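Local structure of fatty acid CoA ligase (Marinactinospora thermotolerans, 6SQ8) at residues 101-106 with 121-126; 53-58 with 75-80; 414-419 with 458-463; 405-410 with 466-471. The protein belongs to the ANL superfamily of AMP-binding enzymes, pairing a large N-terminal domain with a smaller C-terminal one, and binds adenosine monophosphate in this model. All blocks are in the same frame, centred on the assembly; numbering follows the deposited sequence.

Interactions 1 and 2 are neighbours in one parallel sheet: their centres lie about 10 Å apart, and strands 52-56 and 98-103 run side by side, with Val102 N bonded to Ala54 O and the carboxylate of Glu104 to Ala58 N. Interactions 3 and 4, about 11 Å apart, share helix 409-418 and are tied by the Arg461-Asp466 salt bridge; interaction 3 is nested in the loop that interaction 4 closes. The two pairs sit on opposite sides of the chain's centre, 42 to 51 Å apart between centres. Between them lie the ligands: the side chain of Tyr77 is about 11 Å from 1-ethanoyl-9H-pyrido[3,4-b]indole-3-carboxylic acid, whereas Arg410 touches adenosine monophosphate directly.

Interaction 1. Residues 101-106 with 121-126; sequences LVFEPS and PVVLSL
Leu101, Val102 and Phe103 pair in parallel with Val123, Leu124 and Ser125, the strand axes approaching to 4.7 Å at 15°. Of four backbone bonds, Leu101 uses its N-H toward Val122 O and its carbonyl toward Leu124 N; Phe103 N bonds to Leu124 O, and Phe103 O to Leu126 N (2.9 Å). With helix 108-117 as the connection, this is a beta-alpha-beta unit; Leu101, Phe103 and Val123 all meet that helix. Phe103 CG stands between its backbone N and carbonyl carbon (chi1 71°), which swings the ring off the sheet, at about a right angle to the direction of strand 122-125. Ser125 CB lies over one face, 4.1 Å from the ring centroid, in a CH-pi contact, while Val123 CG1 meets the edge at CE1 (3.9 Å). The other face of the sheet carries Val102 and Leu124, Val102 CG2 touching Leu124 CB at 4.1 Å. Leu126 CD1 reaches Val102 CG1 at 3.5 Å and its CD2 meets Glu104, whose carboxylate bonds to Thr60 and Ala58.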
loop_
_atom_site.group_PDB
_atom_site.type_symbol
_atom_site.label_atom_id
_atom_site.label_comp_id
_atom_site.label_asym_id
_atom_site.label_seq_id
_atom_site.Cartn_x
_atom_site.Cartn_y
_atom_site.Cartn_z
ATOM N N LEU A 101 -11.639 13.704 -16.331
ATOM C CA LEU A 101 -10.841 14.045 -15.156
ATOM C C LEU A 101 -11.749 14.765 -14.164
ATOM O O LEU A 101 -12.218 15.824 -14.456
ATOM C CB LEU A 101 -9.675 14.939 -15.574
ATOM C CG LEU A 101 -8.890 15.547 -14.417
ATOM C CD1 LEU A 101 -8.011 14.498 -13.738
ATOM C CD2 LEU A 101 -8.053 16.728 -14.894
ATOM N N VAL A 102 -12.013 14.144 -13.018
ATOM C CA VAL A 102 -12.740 14.765 -11.930
ATOM C C VAL A 102 -11.712 15.203 -10.894
ATOM O O VAL A 102 -10.846 14.414 -10.538
ATOM C CB VAL A 102 -13.775 13.807 -11.321
ATOM C CG1 VAL A 102 -14.563 14.468 -10.200
ATOM C CG2 VAL A 102 -14.712 13.265 -12.378
ATOM N N PHE A 103 -11.790 16.462 -10.448
ATOM C CA PHE A 103 -10.825 16.979 -9.482
ATOM C C PHE A 103 -11.524 17.863 -8.450
ATOM O O PHE A 103 -12.653 18.285 -8.643
ATOM C CB PHE A 103 -9.691 17.720 -10.195
ATOM C CG PHE A 103 -10.080 19.039 -10.809
ATOM C CD1 PHE A 103 -10.611 19.101 -12.083
ATOM C CD2 PHE A 103 -9.899 20.221 -10.117
ATOM C CE1 PHE A 103 -10.984 20.312 -12.638
ATOM C CE2 PHE A 103 -10.267 21.429 -10.678
ATOM C CZ PHE A 103 -10.807 21.469 -11.938
ATOM N N GLU A 104 -10.828 18.090 -7.335
ATOM C CA GLU A 104 -11.327 18.930 -6.239
ATOM C C GLU A 104 -10.718 20.326 -6.371
ATOM O O GLU A 104 -9.610 20.467 -6.878
ATOM C CB GLU A 104 -10.995 18.310 -4.879
ATOM C CG GLU A 104 -11.864 17.132 -4.505
ATOM C CD GLU A 104 -11.576 16.548 -3.125
ATOM O OE1 GLU A 104 -10.389 16.556 -2.701
ATOM O OE2 GLU A 104 -12.542 16.089 -2.472
ATOM N N PRO A 105 -11.418 21.396 -5.918
ATOM C CA PRO A 105 -10.891 22.760 -5.969
ATOM C C PRO A 105 -9.462 22.880 -5.433
ATOM O O PRO A 105 -8.625 23.479 -6.094
ATOM C CB PRO A 105 -11.852 23.543 -5.068
ATOM C CG PRO A 105 -13.167 22.800 -5.197
ATOM C CD PRO A 105 -12.770 21.347 -5.334
ATOM N N SER A 106 -9.196 22.257 -4.280
ATOM C CA SER A 106 -7.925 22.391 -3.566
ATOM C C SER A 106 -6.722 21.997 -4.438
ATOM O O SER A 106 -5.606 22.350 -4.103
ATOM C CB SER A 106 -7.946 21.606 -2.278
ATOM O OG SER A 106 -7.873 20.206 -2.522
ATOM N N PRO A 121 -11.746 14.289 -22.963
ATOM C CA PRO A 121 -13.096 14.700 -23.369
ATOM C C PRO A 121 -13.868 15.595 -22.384
ATOM O O PRO A 121 -14.412 16.618 -22.777
ATOM C CB PRO A 121 -13.837 13.358 -23.499
ATOM C CG PRO A 121 -12.746 12.372 -23.888
ATOM C CD PRO A 121 -11.517 12.840 -23.135
ATOM N N VAL A 122 -13.930 15.186 -21.118
ATOM C CA VAL A 122 -14.796 15.815 -20.121
ATOM C C VAL A 122 -13.936 16.163 -18.904
ATOM O O VAL A 122 -13.134 15.366 -18.456
ATOM C CB VAL A 122 -15.959 14.883 -19.732
ATOM C CG1 VAL A 122 -16.948 15.540 -18.794
ATOM C CG2 VAL A 122 -16.673 14.327 -20.957
ATOM N N VAL A 123 -14.115 17.371 -18.379
ATOM C CA VAL A 123 -13.373 17.843 -17.219
ATOM C C VAL A 123 -14.387 18.372 -16.206
ATOM O O VAL A 123 -15.031 19.359 -16.461
ATOM C CB VAL A 123 -12.322 18.907 -17.593
ATOM C CG1 VAL A 123 -11.682 19.507 -16.364
ATOM C CG2 VAL A 123 -11.231 18.342 -18.493
ATOM N N LEU A 124 -14.493 17.683 -15.066
ATOM C CA LEU A 124 -15.490 17.937 -14.017
ATOM C C LEU A 124 -14.801 18.211 -12.675
ATOM O O LEU A 124 -13.648 17.811 -12.456
ATOM C CB LEU A 124 -16.404 16.722 -13.913
ATOM C CG LEU A 124 -17.025 16.257 -15.225
ATOM C CD1 LEU A 124 -17.738 14.928 -15.057
ATOM C CD2 LEU A 124 -17.996 17.287 -15.767
ATOM N N SER A 125 -15.505 18.902 -11.774
ATOM C CA SER A 125 -14.925 19.309 -10.504
ATOM C C SER A 125 -15.944 19.132 -9.384
ATOM O O SER A 125 -17.137 19.324 -9.579
ATOM C CB SER A 125 -14.410 20.719 -10.568
ATOM O OG SER A 125 -15.482 21.650 -10.524
ATOM N N LEU A 126 -15.445 18.762 -8.206
ATOM C CA LEU A 126 -16.260 18.613 -7.010
ATOM C C LEU A 126 -16.369 19.981 -6.331
ATOM O O LEU A 126 -15.639 20.292 -5.389
ATOM C CB LEU A 126 -15.594 17.583 -6.095
ATOM C CG LEU A 126 -16.164 16.167 -6.139
ATOM C CD1 LEU A 126 -16.450 15.708 -7.562
ATOM C CD2 LEU A 126 -15.216 15.204 -5.428
#

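Interaction 2. Residues 53-58 with 75-80; sequences VACLHA and CHYVGL
Leu80 N donates to Cys55 O at 2.9 Å, the shortest of four bonds that pair these parallel strands. Val78 O receives Cys55 N (3.0 Å) and also faces the CA-H of Ala54. Val53 supplies the remaining two, giving its N-H to His76 O and taking Val78 N from above its carbonyl plane, 44° out of it. The strand axes lie at 34° to each other. On the face shared by Val53, Cys55 and Tyr77, the tyrosine CG is anti to its own nitrogen (chi1 175°), sending the ring across toward Cys55. Tyr77 CE1 meets Cys55 CB at 3.6 Å, and Cys55 SG lies oblique to the ring, 4.8 Å from its centroid, in a sulfur-aromatic contact. At the far end Leu56 and Leu80 meet nearly at right angles, Leu56 CD1 against Leu80 CB at 3.8 Å, and Leu80 CD1 reaches back to Ala54 CB at 4.1 Å. Helix 61-72 links the strands in a beta-alpha-beta unit and packs on the face of Val53, Cys55 and Tyr77 through Val70, Leu66 and Arg67, while strand 98-103 flanks 52-56 away from 76-79.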
loop_
_atom_site.group_PDB
_atom_site.type_symbol
_atom_site.label_atom_id
_atom_site.label_comp_id
_atom_site.label_asym_id
_atom_site.label_seq_id
_atom_site.Cartn_x
_atom_site.Cartn_y
_atom_site.Cartn_z
ATOM N N VAL A 53 -12.260 6.861 -15.334
ATOM C CA VAL A 53 -12.452 8.201 -14.784
ATOM C C VAL A 53 -11.264 8.526 -13.872
ATOM O O VAL A 53 -11.148 7.975 -12.791
ATOM C CB VAL A 53 -13.782 8.322 -14.020
ATOM C CG1 VAL A 53 -13.963 9.717 -13.456
ATOM C CG2 VAL A 53 -14.972 7.946 -14.881
ATOM N N ALA A 54 -10.384 9.409 -14.341
ATOM C CA ALA A 54 -9.231 9.873 -13.570
ATOM C C ALA A 54 -9.708 10.823 -12.461
ATOM O O ALA A 54 -10.457 11.748 -12.721
ATOM C CB ALA A 54 -8.229 10.549 -14.471
ATOM N N CYS A 55 -9.259 10.586 -11.229
ATOM C CA CYS A 55 -9.733 11.309 -10.100
ATOM C C CYS A 55 -8.558 11.853 -9.293
ATOM O O CYS A 55 -7.660 11.107 -8.888
ATOM C CB CYS A 55 -10.605 10.428 -9.228
ATOM S SG CYS A 55 -12.086 9.841 -10.086
ATOM N N LEU A 56 -8.592 13.174 -9.076
ATOM C CA LEU A 56 -7.570 13.937 -8.373
ATOM C C LEU A 56 -8.218 14.619 -7.166
ATOM O O LEU A 56 -9.029 15.532 -7.314
ATOM C CB LEU A 56 -7.006 14.961 -9.358
ATOM C CG LEU A 56 -5.802 15.760 -8.875
ATOM C CD1 LEU A 56 -4.558 14.897 -8.741
ATOM C CD2 LEU A 56 -5.532 16.910 -9.828
ATOM N N HIS A 57 -7.873 14.154 -5.965
ATOM C CA HIS A 57 -8.534 14.625 -4.753
ATOM C C HIS A 57 -7.630 14.433 -3.546
ATOM O O HIS A 57 -6.641 13.737 -3.603
ATOM C CB HIS A 57 -9.842 13.865 -4.536
ATOM C CG HIS A 57 -9.658 12.385 -4.526
ATOM N ND1 HIS A 57 -10.072 11.591 -5.575
ATOM C CD2 HIS A 57 -9.060 11.563 -3.639
ATOM C CE1 HIS A 57 -9.779 10.340 -5.311
ATOM N NE2 HIS A 57 -9.140 10.302 -4.142
ATOM N N ALA A 58 -8.025 15.059 -2.445
ATOM C CA ALA A 58 -7.411 14.862 -1.146
ATOM C C ALA A 58 -8.184 13.756 -0.407
ATOM O O ALA A 58 -8.999 13.073 -1.000
ATOM C CB ALA A 58 -7.436 16.178 -0.405
ATOM N N CYS A 75 -17.724 2.257 -14.804
ATOM C CA CYS A 75 -16.389 2.745 -15.191
ATOM C C CYS A 75 -15.309 2.213 -14.239
ATOM O O CYS A 75 -15.614 1.657 -13.183
ATOM C CB CYS A 75 -16.373 4.267 -15.219
ATOM S SG CYS A 75 -17.325 4.943 -16.605
ATOM N N HIS A 76 -14.040 2.370 -14.631
ATOM C CA HIS A 76 -12.930 2.000 -13.774
ATOM C C HIS A 76 -12.243 3.253 -13.219
ATOM O O HIS A 76 -11.826 4.147 -13.956
ATOM C CB HIS A 76 -11.977 1.026 -14.479
ATOM C CG HIS A 76 -11.227 1.549 -15.651
ATOM N ND1 HIS A 76 -11.557 1.196 -16.951
ATOM C CD2 HIS A 76 -10.125 2.324 -15.733
ATOM C CE1 HIS A 76 -10.701 1.757 -17.789
ATOM N NE2 HIS A 76 -9.814 2.461 -17.067
ATOM N N TYR A 77 -12.138 3.286 -11.888
ATOM C CA TYR A 77 -11.499 4.351 -11.144
ATOM C C TYR A 77 -9.981 4.355 -11.374
ATOM O O TYR A 77 -9.319 3.323 -11.274
ATOM C CB TYR A 77 -11.785 4.150 -9.662
ATOM C CG TYR A 77 -11.083 5.108 -8.739
ATOM C CD1 TYR A 77 -11.616 6.358 -8.467
ATOM C CD2 TYR A 77 -9.914 4.745 -8.098
ATOM C CE1 TYR A 77 -10.996 7.232 -7.589
ATOM C CE2 TYR A 77 -9.276 5.612 -7.227
ATOM C CZ TYR A 77 -9.818 6.858 -6.970
ATOM O OH TYR A 77 -9.206 7.703 -6.098
ATOM N N VAL A 78 -9.451 5.544 -11.664
ATOM C CA VAL A 78 -8.015 5.780 -11.803
ATOM C C VAL A 78 -7.622 6.896 -10.825
ATOM O O VAL A 78 -7.711 8.072 -11.153
ATOM C CB VAL A 78 -7.646 6.150 -13.254
ATOM C CG1 VAL A 78 -6.169 6.480 -13.397
ATOM C CG2 VAL A 78 -8.061 5.067 -14.234
ATOM N N GLY A 79 -7.228 6.504 -9.611
ATOM C CA GLY A 79 -6.831 7.424 -8.561
ATOM C C GLY A 79 -5.450 8.011 -8.815
ATOM O O GLY A 79 -4.441 7.297 -8.806
ATOM N N LEU A 80 -5.408 9.327 -9.045
ATOM C CA LEU A 80 -4.174 10.045 -9.263
ATOM C C LEU A 80 -3.517 10.363 -7.918
ATOM O O LEU A 80 -4.010 11.167 -7.135
ATOM C CB LEU A 80 -4.480 11.314 -10.057
ATOM C CG LEU A 80 -4.968 11.069 -11.475
ATOM C CD1 LEU A 80 -5.455 12.365 -12.107
ATOM C CD2 LEU A 80 -3.864 10.448 -12.312
#

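Interaction 3. Residues 414-419 with 458-463; sequences HVLTEH and ALVRDH
Leu459 begins the contact by pointing at Val415, so that Leu459 CG lies 4.0 Å from Val415 CG1. Its CG is anti to the backbone N (chi1 -164°), which carries CD2 past the valine to the end of the first helix; there Leu459 CD2 rests 3.9 Å from His419 CB and near the edge of that imidazole. Next in sequence, Val460 offers CG2 to two residues at once: Leu416 CD2 at 3.7 Å and Val415 CG1 at 4.0 Å. Val415 is therefore the central residue of the packing, with its CG1 set over the backbone between Leu459 and Val460 and its CG2 turned to the following helical turn. His463 meets it there, with CB 4.0 Å from Val415 CG2. The His463 ring is held by its own helix: ND1 donates to Leu459 O at 3.2 Å, in the ring plane, and His463 N reaches the same oxygen from the opposite face of the carbonyl plane. These are two helices of the C-terminal domain, 409-418 and 453-463, whose axes approach to 9.2 Å at 127°; strand 422-432 lies beneath Leu416. No hydrogen bond crosses between the segments, and His419 ND1 pairs with Asp421 N, so this contact is made by van der Waals packing of valine and leucine branches, with the CB atoms of His419 and His463, and not by directional bonds.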
loop_
_atom_site.group_PDB
_atom_site.type_symbol
_atom_site.label_atom_id
_atom_site.label_comp_id
_atom_site.label_asym_id
_atom_site.label_seq_id
_atom_site.Cartn_x
_atom_site.Cartn_y
_atom_site.Cartn_z
ATOM N N HIS A 414 18.564 -6.294 8.758
ATOM C CA HIS A 414 17.990 -6.790 10.020
ATOM C C HIS A 414 19.080 -6.808 11.105
ATOM O O HIS A 414 18.862 -6.326 12.223
ATOM C CB HIS A 414 17.313 -8.165 9.837
ATOM C CG HIS A 414 16.063 -8.149 9.017
ATOM N ND1 HIS A 414 15.504 -9.320 8.470
ATOM C CD2 HIS A 414 15.263 -7.121 8.618
ATOM C CE1 HIS A 414 14.404 -9.013 7.798
ATOM N NE2 HIS A 414 14.231 -7.657 7.871
ATOM N N VAL A 415 20.258 -7.339 10.752
ATOM C CA VAL A 415 21.391 -7.450 11.680
ATOM C C VAL A 415 21.902 -6.058 12.080
ATOM O O VAL A 415 22.115 -5.790 13.246
ATOM C CB VAL A 415 22.521 -8.315 11.089
ATOM C CG1 VAL A 415 23.752 -8.257 11.956
ATOM C CG2 VAL A 415 22.121 -9.766 10.906
ATOM N N LEU A 416 22.121 -5.191 11.103
ATOM C CA LEU A 416 22.581 -3.822 11.369
ATOM C C LEU A 416 21.603 -3.111 12.317
ATOM O O LEU A 416 22.035 -2.485 13.270
ATOM C CB LEU A 416 22.739 -3.043 10.054
ATOM C CG LEU A 416 23.885 -3.499 9.150
ATOM C CD1 LEU A 416 23.791 -2.865 7.768
ATOM C CD2 LEU A 416 25.216 -3.175 9.764
ATOM N N THR A 417 20.297 -3.237 12.058
ATOM C CA THR A 417 19.279 -2.467 12.788
ATOM C C THR A 417 19.048 -3.033 14.198
ATOM O O THR A 417 18.528 -2.308 15.060
ATOM C CB THR A 417 17.967 -2.336 12.004
ATOM O OG1 THR A 417 17.473 -3.629 11.651
ATOM C CG2 THR A 417 18.123 -1.484 10.760
ATOM N N GLU A 418 19.441 -4.296 14.439
ATOM C CA GLU A 418 19.403 -4.885 15.774
ATOM C C GLU A 418 20.330 -4.111 16.712
ATOM O O GLU A 418 20.083 -4.066 17.904
ATOM C CB GLU A 418 19.860 -6.343 15.801
ATOM C CG GLU A 418 18.779 -7.373 15.542
ATOM C CD GLU A 418 17.456 -7.167 16.263
ATOM O OE1 GLU A 418 17.474 -7.009 17.523
ATOM O OE2 GLU A 418 16.407 -7.155 15.549
ATOM N N HIS A 419 21.412 -3.539 16.180
ATOM C CA HIS A 419 22.296 -2.711 17.000
ATOM C C HIS A 419 21.488 -1.567 17.607
ATOM O O HIS A 419 20.648 -0.958 16.932
ATOM C CB HIS A 419 23.498 -2.202 16.196
ATOM C CG HIS A 419 24.587 -1.633 17.045
ATOM N ND1 HIS A 419 24.529 -0.339 17.551
ATOM C CD2 HIS A 419 25.759 -2.165 17.454
ATOM C CE1 HIS A 419 25.616 -0.116 18.273
ATOM N NE2 HIS A 419 26.382 -1.222 18.234
ATOM N N ALA A 458 31.333 -6.035 12.237
ATOM C CA ALA A 458 31.678 -7.191 13.068
ATOM C C ALA A 458 30.419 -7.968 13.447
ATOM O O ALA A 458 30.433 -9.208 13.541
ATOM C CB ALA A 458 32.416 -6.728 14.295
ATOM N N LEU A 459 29.331 -7.222 13.649
ATOM C CA LEU A 459 28.042 -7.776 13.990
ATOM C C LEU A 459 27.505 -8.592 12.807
ATOM O O LEU A 459 27.014 -9.721 12.973
ATOM C CB LEU A 459 27.133 -6.600 14.353
ATOM C CG LEU A 459 25.851 -6.935 15.109
ATOM C CD1 LEU A 459 26.102 -7.795 16.345
ATOM C CD2 LEU A 459 25.162 -5.632 15.527
ATOM N N VAL A 460 27.627 -8.035 11.597
ATOM C CA VAL A 460 27.195 -8.735 10.396
ATOM C C VAL A 460 28.049 -9.991 10.246
ATOM O O VAL A 460 27.533 -11.051 9.952
ATOM C CB VAL A 460 27.255 -7.845 9.136
ATOM C CG1 VAL A 460 27.122 -8.653 7.852
ATOM C CG2 VAL A 460 26.204 -6.743 9.182
ATOM N N ARG A 461 29.357 -9.862 10.482
ATOM C CA ARG A 461 30.270 -10.958 10.261
ATOM C C ARG A 461 29.939 -12.118 11.201
ATOM O O ARG A 461 30.083 -13.255 10.803
ATOM C CB ARG A 461 31.732 -10.548 10.421
ATOM C CG ARG A 461 32.699 -11.570 9.811
ATOM C CD ARG A 461 34.167 -11.204 9.994
ATOM N NE ARG A 461 34.463 -9.816 9.646
ATOM C CZ ARG A 461 34.692 -9.376 8.415
ATOM N NH1 ARG A 461 34.788 -10.239 7.410
ATOM N NH2 ARG A 461 34.840 -8.077 8.221
ATOM N N ASP A 462 29.527 -11.828 12.441
ATOM C CA ASP A 462 29.268 -12.884 13.442
ATOM C C ASP A 462 27.985 -13.653 13.082
ATOM O O ASP A 462 27.945 -14.873 13.226
ATOM C CB ASP A 462 29.188 -12.348 14.879
ATOM C CG ASP A 462 29.121 -13.448 15.946
ATOM O OD1 ASP A 462 29.712 -14.528 15.710
ATOM O OD2 ASP A 462 28.470 -13.242 17.021
ATOM N N HIS A 463 26.962 -12.930 12.610
ATOM C CA HIS A 463 25.624 -13.462 12.427
ATOM C C HIS A 463 25.479 -14.097 11.040
ATOM O O HIS A 463 24.875 -15.148 10.927
ATOM C CB HIS A 463 24.562 -12.372 12.670
ATOM C CG HIS A 463 24.263 -12.141 14.114
ATOM N ND1 HIS A 463 24.980 -11.246 14.878
ATOM C CD2 HIS A 463 23.341 -12.674 14.937
ATOM C CE1 HIS A 463 24.514 -11.235 16.107
ATOM N NE2 HIS A 463 23.507 -12.096 16.170
#

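Interaction 4. Residues 405-410 with 466-471. With AMP (adenosine monophosphate), chain G.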
loop_
_atom_site.group_PDB
_atom_site.type_symbol
_atom_site.label_atom_id
_atom_site.label_comp_id
_atom_site.label_asym_id
_atom_site.label_seq_id
_atom_site.Cartn_x
_atom_site.Cartn_y
_atom_site.Cartn_z
ATOM N N TYR A 405 26.806 -16.774 -5.168
ATOM C CA TYR A 405 26.130 -16.854 -3.864
ATOM C C TYR A 405 25.195 -15.635 -3.744
ATOM O O TYR A 405 25.538 -14.543 -4.187
ATOM C CB TYR A 405 27.132 -16.959 -2.705
ATOM C CG TYR A 405 27.970 -18.219 -2.695
ATOM C CD1 TYR A 405 27.535 -19.393 -2.113
ATOM C CD2 TYR A 405 29.228 -18.236 -3.277
ATOM C CE1 TYR A 405 28.318 -20.542 -2.114
ATOM C CE2 TYR A 405 30.037 -19.366 -3.275
ATOM C CZ TYR A 405 29.569 -20.534 -2.712
ATOM O OH TYR A 405 30.350 -21.653 -2.749
ATOM N N ASN A 406 24.021 -15.850 -3.139
ATOM C CA ASN A 406 23.028 -14.816 -2.921
ATOM C C ASN A 406 23.206 -14.193 -1.532
ATOM O O ASN A 406 23.071 -14.871 -0.518
ATOM C CB ASN A 406 21.583 -15.326 -3.071
ATOM C CG ASN A 406 21.155 -15.449 -4.512
ATOM O OD1 ASN A 406 21.869 -15.013 -5.420
ATOM N ND2 ASN A 406 19.958 -15.964 -4.722
ATOM N N VAL A 407 23.464 -12.887 -1.517
ATOM C CA VAL A 407 23.413 -12.111 -0.299
ATOM C C VAL A 407 22.103 -11.324 -0.310
ATOM O O VAL A 407 21.894 -10.457 -1.155
ATOM C CB VAL A 407 24.637 -11.182 -0.195
ATOM C CG1 VAL A 407 24.436 -10.053 0.807
ATOM C CG2 VAL A 407 25.895 -11.968 0.146
ATOM N N TYR A 408 21.210 -11.635 0.626
ATOM C CA TYR A 408 19.908 -10.976 0.653
ATOM C C TYR A 408 20.048 -9.713 1.489
ATOM O O TYR A 408 20.401 -9.777 2.660
ATOM C CB TYR A 408 18.835 -11.926 1.166
ATOM C CG TYR A 408 18.698 -13.159 0.308
ATOM C CD1 TYR A 408 18.227 -13.076 -0.991
ATOM C CD2 TYR A 408 19.125 -14.400 0.766
ATOM C CE1 TYR A 408 18.148 -14.198 -1.804
ATOM C CE2 TYR A 408 19.041 -15.530 -0.027
ATOM C CZ TYR A 408 18.550 -15.431 -1.317
ATOM O OH TYR A 408 18.470 -16.553 -2.079
ATOM N N SER A 409 19.822 -8.566 0.856
ATOM C CA SER A 409 20.095 -7.292 1.495
ATOM C C SER A 409 19.264 -7.109 2.777
ATOM O O SER A 409 19.735 -6.465 3.692
ATOM C CB SER A 409 19.896 -6.153 0.549
ATOM O OG SER A 409 18.644 -6.269 -0.091
ATOM N N ARG A 410 18.049 -7.667 2.845
ATOM C CA ARG A 410 17.197 -7.447 4.021
ATOM C C ARG A 410 17.770 -8.192 5.235
ATOM O O ARG A 410 17.679 -7.696 6.343
ATOM C CB ARG A 410 15.730 -7.805 3.752
ATOM C CG ARG A 410 15.016 -6.761 2.909
ATOM C CD ARG A 410 13.500 -6.825 2.947
ATOM N NE ARG A 410 12.929 -6.472 1.643
ATOM C CZ ARG A 410 11.682 -6.725 1.278
ATOM N NH1 ARG A 410 10.839 -7.228 2.162
ATOM N NH2 ARG A 410 11.271 -6.477 0.052
ATOM N N ASP A 466 31.317 -13.878 6.238
ATOM C CA ASP A 466 32.223 -12.916 5.610
ATOM C C ASP A 466 31.578 -12.229 4.398
ATOM O O ASP A 466 31.784 -11.052 4.206
ATOM C CB ASP A 466 33.539 -13.566 5.178
ATOM C CG ASP A 466 34.521 -13.918 6.297
ATOM O OD1 ASP A 466 34.769 -13.041 7.175
ATOM O OD2 ASP A 466 35.054 -15.077 6.253
ATOM N N LEU A 467 30.827 -12.967 3.577
ATOM C CA LEU A 467 30.355 -12.457 2.303
ATOM C C LEU A 467 29.353 -11.321 2.498
ATOM O O LEU A 467 29.265 -10.422 1.644
ATOM C CB LEU A 467 29.679 -13.583 1.524
ATOM C CG LEU A 467 30.585 -14.674 0.957
ATOM C CD1 LEU A 467 29.760 -15.679 0.168
ATOM C CD2 LEU A 467 31.647 -14.091 0.048
ATOM N N HIS A 468 28.607 -11.376 3.611
ATOM C CA HIS A 468 27.532 -10.417 3.900
ATOM C C HIS A 468 28.037 -9.084 4.445
ATOM O O HIS A 468 27.272 -8.140 4.512
ATOM C CB HIS A 468 26.534 -11.020 4.892
ATOM C CG HIS A 468 25.818 -12.195 4.320
ATOM N ND1 HIS A 468 26.412 -13.446 4.250
ATOM C CD2 HIS A 468 24.584 -12.310 3.792
ATOM C CE1 HIS A 468 25.558 -14.290 3.723
ATOM N NE2 HIS A 468 24.441 -13.607 3.422
ATOM N N VAL A 469 29.300 -9.032 4.865
ATOM C CA VAL A 469 29.837 -7.864 5.538
ATOM C C VAL A 469 29.945 -6.716 4.542
ATOM O O VAL A 469 30.549 -6.852 3.479
ATOM C CB VAL A 469 31.188 -8.132 6.229
ATOM C CG1 VAL A 469 31.715 -6.869 6.889
ATOM C CG2 VAL A 469 31.099 -9.253 7.261
ATOM N N PRO A 470 29.355 -5.544 4.865
ATOM C CA PRO A 470 29.502 -4.362 4.027
ATOM C C PRO A 470 30.933 -3.817 4.072
ATOM O O PRO A 470 31.450 -3.591 5.148
ATOM C CB PRO A 470 28.537 -3.306 4.585
ATOM C CG PRO A 470 27.882 -3.935 5.795
ATOM C CD PRO A 470 28.499 -5.302 6.027
ATOM N N ARG A 471 31.522 -3.591 2.892
ATOM C CA ARG A 471 32.818 -2.957 2.766
ATOM C C ARG A 471 32.709 -1.480 3.149
ATOM O O ARG A 471 33.512 -0.985 3.898
ATOM C CB ARG A 471 33.360 -3.117 1.336
ATOM C CG ARG A 471 34.691 -2.418 1.089
ATOM C CD ARG A 471 35.522 -3.141 0.047
ATOM N NE ARG A 471 35.567 -2.432 -1.215
ATOM C CZ ARG A 471 35.987 -2.970 -2.341
ATOM N NH1 ARG A 471 35.831 -4.269 -2.560
ATOM N NH2 ARG A 471 36.578 -2.204 -3.240
HETATM P P AMP G . 4.534 -2.346 -5.178
HETATM O O1P AMP G . 3.067 -2.657 -5.115
HETATM O O2P AMP G . 5.283 -3.025 -6.333
HETATM O O3P AMP G . 4.769 -0.856 -5.063
HETATM O "O5'" AMP G . 5.101 -2.983 -3.776
HETATM C "C5'" AMP G . 5.273 -4.383 -3.477
HETATM C "C4'" AMP G . 6.551 -4.660 -2.690
HETATM O "O4'" AMP G . 6.624 -3.936 -1.471
HETATM C "C3'" AMP G . 6.640 -6.097 -2.260
HETATM O "O3'" AMP G . 7.333 -6.746 -3.288
HETATM C "C2'" AMP G . 7.378 -6.128 -0.924
HETATM O "O2'" AMP G . 8.802 -6.382 -0.956
HETATM C "C1'" AMP G . 7.126 -4.730 -0.384
HETATM N N9 AMP G . 6.155 -4.824 0.737
HETATM C C8 AMP G . 4.853 -4.455 0.747
HETATM N N7 AMP G . 4.297 -4.704 1.964
HETATM C C5 AMP G . 5.259 -5.247 2.742
HETATM C C6 AMP G . 5.361 -5.756 4.132
HETATM N N6 AMP G . 4.313 -5.722 4.963
HETATM N N1 AMP G . 6.552 -6.238 4.535
HETATM C C2 AMP G . 7.629 -6.272 3.701
HETATM N N3 AMP G . 7.620 -5.837 2.420
HETATM C C4 AMP G . 6.482 -5.323 1.915
#
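His468 turns one face of its ring to Val407, on the strand 405-407 that pairs with 400-402 in a two-stranded antiparallel sheet before helix 409-418 of the C-terminal domain. From CB the histidine side chain turns with CG anti to the carbonyl carbon (chi1 -65°), which directs the ring back to that strand. His468 CG is 4.2 Å from Val407 CG2. His468 CD2 touches both valine methyls, Val407 CG1 the nearer at 3.7 Å, and His468 NE2, at the tip, is 3.9 Å from Val407 CG2. The methyl CG2 thus rides over one ring face, 4.0 Å from the centroid and 14° off the ring normal, a CH-pi contact. Leu467 extends the apolar patch outward: its CD1 touches Tyr405 CB at 4.1 Å, at the surface. Asn406 ND2 donates to Tyr408 OH at 3.1 Å, the hydroxyl in the amide plane, which probably limits rotation of the amide. Tyr408 takes the N-cap position of the helix that follows, and Arg410, in its first turn, points to adenosine monophosphate. The Arg410 side chain bends at chi3 (-145°), and O2' of the nucleotide lies at the guanidinium edge, near its plane, with Arg410 NH2 donating to O2' at 2.7 Å.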